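Local coordinates for putative lipoprotein LppA (Mycobacterium tuberculosis, PDB 2V7S), which is of unknown function but is probably a membrane-anchored lipoprotein, belonging to a family confined to pathogenic mycobacteria, at residues A[78-83]-A[131-136]; A[124-129]-A[171-176]. All blocks are in the same frame, centred on the assembly; numbering follows the deposited sequence.

In the fold
Contacts 1 and 2 illustrate how a helix and the loop that leads into it are anchored to different neighbours where helices pack on an antiparallel sheet. Contact 1 uses helix 128-143 itself and contact 2 the loop just before it; their centres lie about 9 Å apart. Contact 1 joins that helix to the end of helix 59-80 by methyl packing alone and is partly buried. Contact 2, the more deeply buried of the two, ties the loop to strand 169-175, adding a glutamine amide beside polar backbone atoms to its apolar packing. The Phe126 ring of contact 2 touches contact 1 twice, its CE2 lying 3.6 Å from Ile81 CD1 and 3.8 Å from Ala134 CB.

Contact 1: A[78-83]-A[131-136]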
ATOM      1  N   SER A  78      32.459  12.820 -25.860  1.00 26.87           N
ATOM      2  CA  SER A  78      33.567  13.738 -26.140  1.00 28.30           C
ATOM      3  C   SER A  78      34.569  13.149 -27.133  1.00 28.92           C
ATOM      4  O   SER A  78      35.147  13.885 -27.945  1.00 30.58           O
ATOM      5  CB  SER A  78      34.269  14.113 -24.845  1.00 27.99           C
ATOM      6  OG  SER A  78      33.390  14.879 -24.036  1.00 30.82           O
ATOM      7  N   ALA A  79      34.766  11.834 -27.098  1.00 28.40           N
ATOM      8  CA  ALA A  79      35.694  11.200 -28.034  1.00 28.99           C
ATOM      9  C   ALA A  79      35.097  10.998 -29.441  1.00 29.23           C
ATOM     10  O   ALA A  79      35.828  10.898 -30.433  1.00 29.51           O
ATOM     11  CB  ALA A  79      36.233   9.912 -27.469  1.00 29.56           C
ATOM     12  N   ALA A  80      33.772  10.974 -29.536  1.00 28.87           N
ATOM     13  CA  ALA A  80      33.101  10.798 -30.821  1.00 28.46           C
ATOM     14  C   ALA A  80      32.949  12.150 -31.528  1.00 28.42           C
ATOM     15  O   ALA A  80      32.834  12.204 -32.759  1.00 27.81           O
ATOM     16  CB  ALA A  80      31.729  10.114 -30.621  1.00 28.99           C
ATOM     17  N   ILE A  81      32.949  13.231 -30.746  1.00 28.05           N
ATOM     18  CA  ILE A  81      32.614  14.576 -31.256  1.00 29.42           C
ATOM     19  C   ILE A  81      33.740  15.619 -31.093  1.00 29.30           C
ATOM     20  O   ILE A  81      34.071  16.002 -29.954  1.00 28.51           O
ATOM     21  CB  ILE A  81      31.258  15.110 -30.677  1.00 29.01           C
ATOM     22  CG1 ILE A  81      30.102  14.190 -31.103  1.00 30.52           C
ATOM     23  CG2 ILE A  81      30.999  16.547 -31.146  1.00 30.54           C
ATOM     24  CD1 ILE A  81      28.972  14.116 -30.072  1.00 29.14           C
ATOM     25  N   PRO A  82      34.275  16.126 -32.243  1.00 30.21           N
ATOM     26  CA  PRO A  82      35.458  17.003 -32.335  1.00 30.22           C
ATOM     27  C   PRO A  82      35.347  18.229 -31.466  1.00 30.05           C
ATOM     28  O   PRO A  82      34.426  19.044 -31.642  1.00 30.89           O
ATOM     29  CB  PRO A  82      35.468  17.445 -33.807  1.00 30.90           C
ATOM     30  CG  PRO A  82      34.691  16.463 -34.529  1.00 30.42           C
ATOM     31  CD  PRO A  82      33.693  15.875 -33.584  1.00 30.33           C
ATOM     32  N   GLY A  83      36.248  18.340 -30.503  1.00 29.23           N
ATOM     33  CA  GLY A  83      36.286  19.520 -29.650  1.00 28.42           C
ATOM     34  C   GLY A  83      35.270  19.530 -28.518  1.00 27.91           C
ATOM     35  O   GLY A  83      35.219  20.497 -27.761  1.00 28.08           O
ATOM     36  N   PHE A 131      24.264  15.725 -32.062  1.00 19.85           N
ATOM     37  CA  PHE A 131      23.292  15.321 -31.057  1.00 19.36           C
ATOM     38  C   PHE A 131      22.825  13.870 -31.270  1.00 19.76           C
ATOM     39  O   PHE A 131      22.747  13.112 -30.310  1.00 18.17           O
ATOM     40  CB  PHE A 131      22.103  16.277 -30.978  1.00 19.96           C
ATOM     41  CG  PHE A 131      21.250  16.076 -29.726  1.00 19.48           C
ATOM     42  CD1 PHE A 131      20.049  15.386 -29.793  1.00 20.06           C
ATOM     43  CD2 PHE A 131      21.669  16.596 -28.489  1.00 22.58           C
ATOM     44  CE1 PHE A 131      19.261  15.182 -28.641  1.00 21.49           C
ATOM     45  CE2 PHE A 131      20.889  16.405 -27.322  1.00 22.31           C
ATOM     46  CZ  PHE A 131      19.689  15.702 -27.399  1.00 21.79           C
ATOM     47  N   LYS A 132      22.546  13.500 -32.519  1.00 19.76           N
ATOM     48  CA  LYS A 132      22.161  12.126 -32.842  1.00 21.52           C
ATOM     49  C   LYS A 132      23.285  11.169 -32.471  1.00 20.47           C
ATOM     50  O   LYS A 132      23.031  10.092 -31.950  1.00 21.00           O
ATOM     51  CB  LYS A 132      21.811  11.957 -34.331  1.00 21.70           C
ATOM     52  CG  LYS A 132      20.752  12.908 -34.884  1.00 24.19           C
ATOM     53  CD  LYS A 132      20.275  12.452 -36.293  1.00 25.39           C
ATOM     54  CE  LYS A 132      20.184  13.612 -37.319  1.00 31.70           C
ATOM     55  NZ  LYS A 132      18.868  14.350 -37.432  1.00 33.76           N
ATOM     56  N   ILE A 133      24.532  11.548 -32.741  1.00 20.40           N
ATOM     57  CA  ILE A 133      25.659  10.713 -32.328  1.00 20.34           C
ATOM     58  C   ILE A 133      25.703  10.520 -30.808  1.00 19.35           C
ATOM     59  O   ILE A 133      25.839   9.393 -30.291  1.00 18.83           O
ATOM     60  CB  ILE A 133      27.010  11.239 -32.894  1.00 20.68           C
ATOM     61  CG1 ILE A 133      27.100  10.982 -34.401  1.00 21.17           C
ATOM     62  CG2 ILE A 133      28.205  10.591 -32.156  1.00 22.24           C
ATOM     63  CD1 ILE A 133      27.915  12.027 -35.153  1.00 23.98           C
ATOM     64  N   ALA A 134      25.583  11.618 -30.069  1.00 19.66           N
ATOM     65  CA  ALA A 134      25.663  11.528 -28.611  1.00 19.18           C
ATOM     66  C   ALA A 134      24.477  10.704 -28.079  1.00 19.78           C
ATOM     67  O   ALA A 134      24.639   9.911 -27.137  1.00 20.39           O
ATOM     68  CB  ALA A 134      25.649  12.913 -28.010  1.00 18.91           C
ATOM     69  N   ALA A 135      23.291  10.933 -28.650  1.00 19.41           N
ATOM     70  CA  ALA A 135      22.064  10.220 -28.237  1.00 21.04           C
ATOM     71  C   ALA A 135      22.197   8.681 -28.458  1.00 21.56           C
ATOM     72  O   ALA A 135      21.677   7.882 -27.677  1.00 19.96           O
ATOM     73  CB  ALA A 135      20.845  10.766 -29.002  1.00 21.35           C
ATOM     74  N   ASN A 136      22.866   8.296 -29.551  1.00 22.06           N
ATOM     75  CA  ASN A 136      23.139   6.889 -29.824  1.00 22.52           C
ATOM     76  C   ASN A 136      24.057   6.287 -28.759  1.00 21.48           C
ATOM     77  O   ASN A 136      23.901   5.140 -28.349  1.00 21.30           O
ATOM     78  CB  ASN A 136      23.766   6.695 -31.202  1.00 23.07           C
ATOM     79  CG  ASN A 136      23.874   5.229 -31.570  1.00 28.66           C
ATOM     80  OD1 ASN A 136      22.869   4.517 -31.568  1.00 30.84           O
ATOM     81  ND2 ASN A 136      25.104   4.750 -31.821  1.00 33.09           N
TER
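Ala80, the last residue of helix 59-80, and Ile81 just after it meet Ile133 and Ala134 of helix 128-143 through methyl groups alone, and no hydrogen bond crosses between the two segments. The outer part of this apolar patch is made by Ala80, whose CB rests 3.9 Å from Ile133 CG2. The same gamma methyl also receives Ile81, whose CD1 lies 4.2 Å away. Ile133 CG2 is therefore a shared point of contact, touched by the last helical residue and by the first one beyond the helix. With CG1 turned beside the backbone N (chi1 -72°), Ile133 leaves CG2 anti to that nitrogen, the branch that faces Ala80 and Ile81.

The deeper part belongs to Ile81 and Ala134. Here Ile81 CD1 reaches Ala134 CB at 4.1 Å, and the delta methyl thus touches two consecutive residues of the opposing helix. The Ile81 and Ile133 side chains run past one another in opposite directions. Backbone geometry contributes as well: Ile81 is where the chain leaves helical conformation, and its CB still points at helix 128-143.

Around this patch, Phe126 packs on both Ile81 and Ala134, Ile137 lies against Ala80 one turn further along helix 128-143, and Leu173 of strand 169-175 supports Ala134 from the sheet. The contact thus closes the C-terminal end of helix 59-80 against the neighbouring helix, beside the sheet that strand 169-175 helps to form.

Contact 2: A[124-129]-A[171-176]; sequences ATFSAE and FRLLQI
The loop connecting strand 120-122 to helix 128-143 is held against the end of strand 169-175, with Thr125 and Phe126 meeting Gln175 and Leu173. Gln175 dominates: its CG is anti to the backbone N (chi1 171°) and the chain stays extended beyond it, which carries the amide across to the loop backbone. There the amide lies beside both polar backbone atoms of Phe126, with NE2 2.8 Å from Phe126 N and OE1 3.1 Å from Phe126 O. The amide is probably turned over in the model, and with it reversed both approaches may be hydrogen bonds. Phe126 O accepts a hydrogen bond from Arg160 NE.

Van der Waals contacts of Thr125 and of the Phe126 ring accompany these polar approaches. Thr125 crosses the glutamine side chain at about a right angle, its CB 3.6 Å from Gln175 CD. The Phe126 ring is nearly coplanar with the amide, their planes 11° apart, and the amide atom modelled as NE2 sits at the ring edge, 3.4 Å from Phe126 CD1. Further along, Phe126 CE1 approaches Leu173 CD1 obliquely at 4.4 Å. Phe122 makes an edge-to-face pair with the same ring.

Just after Phe126, Ser127 is the N-cap of helix 128-143, its OG bonded to Asp130 N. This is a beta-to-alpha connection in an alpha+beta arrangement, where an aromatic residue ahead of a capped helix is buried between helices and an antiparallel sheet.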
ATOM      1  N   ALA A 124      30.463  22.526 -25.106  1.00 17.57           N
ATOM      2  CA  ALA A 124      29.841  23.101 -26.306  1.00 17.88           C
ATOM      3  C   ALA A 124      28.430  22.562 -26.493  1.00 17.93           C
ATOM      4  O   ALA A 124      28.102  21.450 -25.998  1.00 18.46           O
ATOM      5  CB  ALA A 124      30.682  22.781 -27.541  1.00 18.74           C
ATOM      6  N   THR A 125      27.591  23.315 -27.204  1.00 17.73           N
ATOM      7  CA  THR A 125      26.293  22.753 -27.582  1.00 18.88           C
ATOM      8  C   THR A 125      26.508  21.819 -28.793  1.00 18.75           C
ATOM      9  O   THR A 125      27.514  21.940 -29.506  1.00 18.20           O
ATOM     10  CB  THR A 125      25.253  23.840 -27.888  1.00 18.97           C
ATOM     11  OG1 THR A 125      25.727  24.699 -28.916  1.00 18.85           O
ATOM     12  CG2 THR A 125      24.980  24.683 -26.629  1.00 19.69           C
ATOM     13  N   PHE A 126      25.550  20.933 -29.021  1.00 17.14           N
ATOM     14  CA  PHE A 126      25.606  19.960 -30.104  1.00 17.62           C
ATOM     15  C   PHE A 126      24.821  20.497 -31.291  1.00 17.98           C
ATOM     16  O   PHE A 126      23.756  21.091 -31.109  1.00 16.95           O
ATOM     17  CB  PHE A 126      24.924  18.665 -29.638  1.00 17.66           C
ATOM     18  CG  PHE A 126      25.639  17.964 -28.523  1.00 19.86           C
ATOM     19  CD1 PHE A 126      25.276  18.175 -27.202  1.00 18.85           C
ATOM     20  CD2 PHE A 126      26.652  17.032 -28.794  1.00 21.78           C
ATOM     21  CE1 PHE A 126      25.932  17.497 -26.152  1.00 19.26           C
ATOM     22  CE2 PHE A 126      27.329  16.365 -27.741  1.00 20.50           C
ATOM     23  CZ  PHE A 126      26.952  16.601 -26.410  1.00 19.78           C
ATOM     24  N   SER A 127      25.350  20.302 -32.500  1.00 18.88           N
ATOM     25  CA  SER A 127      24.548  20.447 -33.719  1.00 19.43           C
ATOM     26  C   SER A 127      23.545  19.283 -33.754  1.00 19.50           C
ATOM     27  O   SER A 127      23.616  18.374 -32.925  1.00 18.58           O
ATOM     28  CB  SER A 127      25.449  20.371 -34.952  1.00 19.58           C
ATOM     29  OG  SER A 127      25.935  19.034 -35.069  1.00 20.49           O
ATOM     30  N   ALA A 128      22.618  19.308 -34.717  1.00 19.79           N
ATOM     31  CA  ALA A 128      21.664  18.199 -34.903  1.00 20.77           C
ATOM     32  C   ALA A 128      22.367  16.869 -35.163  1.00 21.16           C
ATOM     33  O   ALA A 128      22.032  15.843 -34.549  1.00 20.60           O
ATOM     34  CB  ALA A 128      20.668  18.527 -36.037  1.00 20.80           C
ATOM     35  N   GLU A 129      23.381  16.892 -36.022  1.00 20.82           N
ATOM     36  CA  GLU A 129      24.127  15.657 -36.339  1.00 21.50           C
ATOM     37  C   GLU A 129      24.904  15.120 -35.130  1.00 21.19           C
ATOM     38  O   GLU A 129      24.874  13.913 -34.831  1.00 20.72           O
ATOM     39  CB  GLU A 129      25.081  15.898 -37.511  1.00 21.49           C
ATOM     40  CG  GLU A 129      25.335  14.688 -38.386  1.00 25.52           C
ATOM     41  N   PHE A 171      17.710   8.047 -18.536  1.00 19.95           N
ATOM     42  CA  PHE A 171      18.920   8.729 -19.018  1.00 20.07           C
ATOM     43  C   PHE A 171      18.457   9.858 -19.868  1.00 20.15           C
ATOM     44  O   PHE A 171      17.669   9.641 -20.778  1.00 20.59           O
ATOM     45  CB  PHE A 171      19.782   7.784 -19.873  1.00 20.01           C
ATOM     46  CG  PHE A 171      20.385   6.617 -19.101  1.00 21.33           C
ATOM     47  CD1 PHE A 171      19.578   5.619 -18.560  1.00 21.15           C
ATOM     48  CD2 PHE A 171      21.767   6.516 -18.935  1.00 21.60           C
ATOM     49  CE1 PHE A 171      20.151   4.541 -17.859  1.00 20.51           C
ATOM     50  CE2 PHE A 171      22.326   5.458 -18.220  1.00 22.27           C
ATOM     51  CZ  PHE A 171      21.526   4.475 -17.691  1.00 20.27           C
ATOM     52  N   ARG A 172      18.962  11.070 -19.619  1.00 19.89           N
ATOM     53  CA  ARG A 172      18.475  12.230 -20.371  1.00 19.48           C
ATOM     54  C   ARG A 172      19.617  13.161 -20.787  1.00 19.83           C
ATOM     55  O   ARG A 172      20.408  13.614 -19.949  1.00 16.89           O
ATOM     56  CB  ARG A 172      17.473  13.035 -19.547  1.00 20.64           C
ATOM     57  CG  ARG A 172      16.665  13.986 -20.431  1.00 22.27           C
ATOM     58  CD  ARG A 172      15.640  14.758 -19.623  1.00 25.43           C
ATOM     59  NE  ARG A 172      14.819  15.575 -20.506  1.00 26.37           N
ATOM     60  CZ  ARG A 172      13.891  16.432 -20.093  1.00 29.72           C
ATOM     61  NH1 ARG A 172      13.192  17.118 -20.984  1.00 28.38           N
ATOM     62  NH2 ARG A 172      13.677  16.614 -18.787  1.00 29.46           N
ATOM     63  N   LEU A 173      19.665  13.415 -22.086  1.00 19.35           N
ATOM     64  CA  LEU A 173      20.563  14.359 -22.674  1.00 21.42           C
ATOM     65  C   LEU A 173      19.682  15.513 -23.148  1.00 20.64           C
ATOM     66  O   LEU A 173      18.889  15.355 -24.075  1.00 20.13           O
ATOM     67  CB  LEU A 173      21.308  13.686 -23.848  1.00 21.19           C
ATOM     68  CG  LEU A 173      22.346  14.473 -24.639  1.00 23.94           C
ATOM     69  CD1 LEU A 173      23.556  14.670 -23.743  1.00 21.50           C
ATOM     70  CD2 LEU A 173      22.761  13.705 -25.916  1.00 24.02           C
ATOM     71  N   LEU A 174      19.802  16.665 -22.487  1.00 20.29           N
ATOM     72  CA  LEU A 174      18.955  17.788 -22.763  1.00 19.99           C
ATOM     73  C   LEU A 174      19.794  19.012 -23.068  1.00 19.28           C
ATOM     74  O   LEU A 174      20.743  19.306 -22.364  1.00 19.68           O
ATOM     75  CB  LEU A 174      18.046  18.076 -21.552  1.00 19.30           C
ATOM     76  CG  LEU A 174      17.174  19.336 -21.579  1.00 19.98           C
ATOM     77  CD1 LEU A 174      16.074  19.272 -22.620  1.00 17.90           C
ATOM     78  CD2 LEU A 174      16.563  19.556 -20.200  1.00 21.02           C
ATOM     79  N   GLN A 175      19.399  19.744 -24.091  1.00 18.37           N
ATOM     80  CA  GLN A 175      20.082  20.958 -24.469  1.00 17.62           C
ATOM     81  C   GLN A 175      19.057  22.012 -24.753  1.00 18.19           C
ATOM     82  O   GLN A 175      18.228  21.845 -25.662  1.00 17.48           O
ATOM     83  CB  GLN A 175      20.905  20.740 -25.726  1.00 17.68           C
ATOM     84  CG  GLN A 175      21.500  22.042 -26.330  1.00 17.53           C
ATOM     85  CD  GLN A 175      22.349  21.750 -27.550  1.00 17.67           C
ATOM     86  OE1 GLN A 175      22.064  22.185 -28.689  1.00 21.32           O
ATOM     87  NE2 GLN A 175      23.372  21.016 -27.333  1.00 14.04           N
ATOM     88  N   ILE A 176      19.111  23.091 -23.989  1.00 17.11           N
ATOM     89  CA  ILE A 176      18.367  24.262 -24.332  1.00 18.90           C
ATOM     90  C   ILE A 176      19.391  25.354 -24.710  1.00 18.66           C
ATOM     91  O   ILE A 176      19.662  25.590 -25.916  1.00 18.75           O
ATOM     92  CB  ILE A 176      17.404  24.694 -23.170  1.00 18.83           C
ATOM     93  CG1 ILE A 176      16.632  23.490 -22.622  1.00 21.88           C
ATOM     94  CG2 ILE A 176      16.468  25.841 -23.609  1.00 21.60           C
ATOM     95  CD1 ILE A 176      15.735  22.840 -23.634  1.00 25.51           C
TER